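Local coordinates for EscD/YscD/HrpQ family type III secretion system inner membrane ring protein (Pseudomonas aeruginosa, PDB 6UID) that probably forms part of the inner-membrane ring of the type III secretion system, its cytoplasmic domain facing the sorting platform, at residues A[6-11]-A[16-21]. Numbering follows the deposited sequence.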
loop_
_atom_site.group_PDB
_atom_site.type_symbol
_atom_site.label_atom_id
_atom_site.label_comp_id
_atom_site.label_asym_id
_atom_site.label_seq_id
_atom_site.Cartn_x
_atom_site.Cartn_y
_atom_site.Cartn_z
ATOM N N LYS A 6 -7.317 -9.951 -0.871
ATOM C CA LYS A 6 -8.111 -8.783 -0.541
ATOM C C LYS A 6 -7.221 -7.712 0.074
ATOM O O LYS A 6 -6.215 -8.015 0.728
ATOM C CB LYS A 6 -9.278 -9.132 0.389
ATOM C CG LYS A 6 -8.887 -9.870 1.647
ATOM C CD LYS A 6 -10.126 -10.181 2.498
ATOM C CE LYS A 6 -9.694 -10.776 3.811
ATOM N NZ LYS A 6 -10.861 -11.211 4.654
ATOM N N ILE A 7 -7.587 -6.455 -0.139
ATOM C CA ILE A 7 -6.845 -5.298 0.330
ATOM C C ILE A 7 -7.720 -4.491 1.271
ATOM O O ILE A 7 -8.937 -4.385 1.060
ATOM C CB ILE A 7 -6.362 -4.457 -0.865
ATOM C CG1 ILE A 7 -5.575 -3.241 -0.411
ATOM C CG2 ILE A 7 -7.524 -4.013 -1.736
ATOM C CD1 ILE A 7 -4.646 -2.715 -1.519
ATOM N N ARG A 8 -7.118 -3.940 2.322
ATOM C CA ARG A 8 -7.778 -3.030 3.248
ATOM C C ARG A 8 -6.992 -1.734 3.318
ATOM O O ARG A 8 -5.755 -1.753 3.393
ATOM C CB ARG A 8 -7.916 -3.625 4.655
ATOM C CG ARG A 8 -8.609 -2.661 5.614
ATOM C CD ARG A 8 -9.189 -3.348 6.818
ATOM N NE ARG A 8 -9.553 -2.351 7.816
ATOM C CZ ARG A 8 -10.145 -2.620 8.969
ATOM N NH1 ARG A 8 -10.463 -3.869 9.284
ATOM N NH2 ARG A 8 -10.418 -1.629 9.804
ATOM N N PHE A 9 -7.704 -0.610 3.306
ATOM C CA PHE A 9 -7.103 0.709 3.413
ATOM C C PHE A 9 -7.247 1.281 4.812
ATOM O O PHE A 9 -8.276 1.103 5.469
ATOM C CB PHE A 9 -7.714 1.652 2.375
ATOM C CG PHE A 9 -7.445 1.216 0.983
ATOM C CD1 PHE A 9 -6.164 1.225 0.480
ATOM C CD2 PHE A 9 -8.455 0.748 0.182
ATOM C CE1 PHE A 9 -5.897 0.790 -0.806
ATOM C CE2 PHE A 9 -8.201 0.316 -1.109
ATOM C CZ PHE A 9 -6.914 0.352 -1.601
ATOM N N TYR A 10 -6.185 1.948 5.276
ATOM C CA TYR A 10 -6.091 2.522 6.615
ATOM C C TYR A 10 -5.699 3.998 6.545
ATOM O O TYR A 10 -4.912 4.491 7.383
ATOM C CB TYR A 10 -5.054 1.781 7.452
ATOM C CG TYR A 10 -5.331 0.333 7.721
ATOM C CD1 TYR A 10 -4.986 -0.639 6.813
ATOM C CD2 TYR A 10 -5.881 -0.076 8.918
ATOM C CE1 TYR A 10 -5.209 -1.976 7.088
ATOM C CE2 TYR A 10 -6.113 -1.404 9.201
ATOM C CZ TYR A 10 -5.761 -2.349 8.298
ATOM O OH TYR A 10 -5.992 -3.687 8.574
ATOM N N SER A 11 -6.161 4.698 5.523
ATOM C CA SER A 11 -5.817 6.097 5.365
ATOM C C SER A 11 -6.846 6.818 4.511
ATOM O O SER A 11 -7.531 6.229 3.668
ATOM C CB SER A 11 -4.436 6.238 4.715
ATOM O OG SER A 11 -4.371 5.562 3.490
ATOM N N GLY A 16 -10.966 2.051 6.135
ATOM C CA GLY A 16 -11.901 0.994 6.402
ATOM C C GLY A 16 -12.401 0.265 5.177
ATOM O O GLY A 16 -13.045 -0.784 5.323
ATOM N N ALA A 17 -12.125 0.774 3.979
ATOM C CA ALA A 17 -12.563 0.099 2.765
ATOM C C ALA A 17 -11.792 -1.190 2.545
ATOM O O ALA A 17 -10.593 -1.292 2.837
ATOM C CB ALA A 17 -12.341 0.994 1.557
ATOM N N GLU A 18 -12.488 -2.185 2.013
ATOM C CA GLU A 18 -11.920 -3.487 1.707
ATOM C C GLU A 18 -12.379 -3.923 0.326
ATOM O O GLU A 18 -13.540 -3.724 -0.035
ATOM C CB GLU A 18 -12.326 -4.547 2.737
ATOM C CG GLU A 18 -11.789 -4.245 4.127
ATOM C CD GLU A 18 -12.186 -5.286 5.174
ATOM O OE1 GLU A 18 -12.626 -6.391 4.799
ATOM O OE2 GLU A 18 -12.055 -4.991 6.383
ATOM N N VAL A 19 -11.471 -4.491 -0.453
ATOM C CA VAL A 19 -11.751 -4.844 -1.841
ATOM C C VAL A 19 -11.074 -6.174 -2.143
ATOM O O VAL A 19 -9.915 -6.388 -1.776
ATOM C CB VAL A 19 -11.244 -3.764 -2.814
ATOM C CG1 VAL A 19 -11.663 -4.102 -4.266
ATOM C CG2 VAL A 19 -11.765 -2.397 -2.448
ATOM N N SER A 20 -11.764 -7.062 -2.824
ATOM C CA SER A 20 -11.204 -8.306 -3.326
ATOM C C SER A 20 -10.586 -8.090 -4.700
ATOM O O SER A 20 -11.127 -7.338 -5.519
ATOM C CB SER A 20 -12.285 -9.377 -3.445
ATOM O OG SER A 20 -12.869 -9.667 -2.179
ATOM N N LEU A 21 -9.459 -8.745 -4.961
ATOM C CA LEU A 21 -8.657 -8.520 -6.150
ATOM C C LEU A 21 -8.492 -9.830 -6.907
ATOM O O LEU A 21 -8.068 -10.843 -6.327
ATOM C CB LEU A 21 -7.262 -8.012 -5.778
ATOM C CG LEU A 21 -7.215 -6.738 -4.943
ATOM C CD1 LEU A 21 -5.751 -6.431 -4.625
ATOM C CD2 LEU A 21 -7.915 -5.558 -5.583
HETATM O O HOH W 1 -12.426 -9.065 5.630
#
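Ile-7 and Val-19 form a hydrogen-bonded pair at the middle of this antiparallel ladder: Ile-7 N reaches Val-19 O at 2.8 Å, and Val-19 N returns to Ile-7 O at 3.0 Å. Beyond the last bridge, Arg-8 with Glu-18, the backbone pairing carries on into the loop: Phe-9 N donates to Ala-17 O (3.0 Å), but the return bond to Phe-9 O comes from Gly-16 N (2.9 Å).

The tight side is the apolar face carrying Ile-7, Val-19 and Leu-21. With CG1 of Ile-7 anti to the backbone N (chi1 -180°), its CG2 branch is left to do the touching: it packs alongside Val-19 CB at 3.9 Å and also meets the methyls of Leu-21. Nearer the turn, Phe-9 CD2 comes within loose apolar contact of Ala-17 CB. Leu-37 of strand 37-38, in the second sheet, packs against Ile-7, Phe-9, Val-19 and Leu-21.

The other face is polar and looser, its outer side chains Glu-18 and Ser-20 exposed, although Phe-104 lies against Lys-6, Arg-8 and Glu-18. There the extended chains of Arg-8 and Glu-18 cross at a slant, Glu-18 OE2 lying 3.3 Å from Arg-8 CD and making a long salt bridge of 3.5 Å to Arg-8 NH1, with the guanidinium and carboxylate planes 30° apart. Glu-18 OE1 accepts from a water that itself accepts from Lys-6 NZ, the water oxygen 2.8 Å from each of the two atoms; that ammonium also bonds Arg-102 O.

Strand 5-9 continues the sheet to strand 93-98, while 18-21 is its outermost strand within the chain: an edge beta hairpin in the FHA-like beta sandwich expected of this cytoplasmic domain.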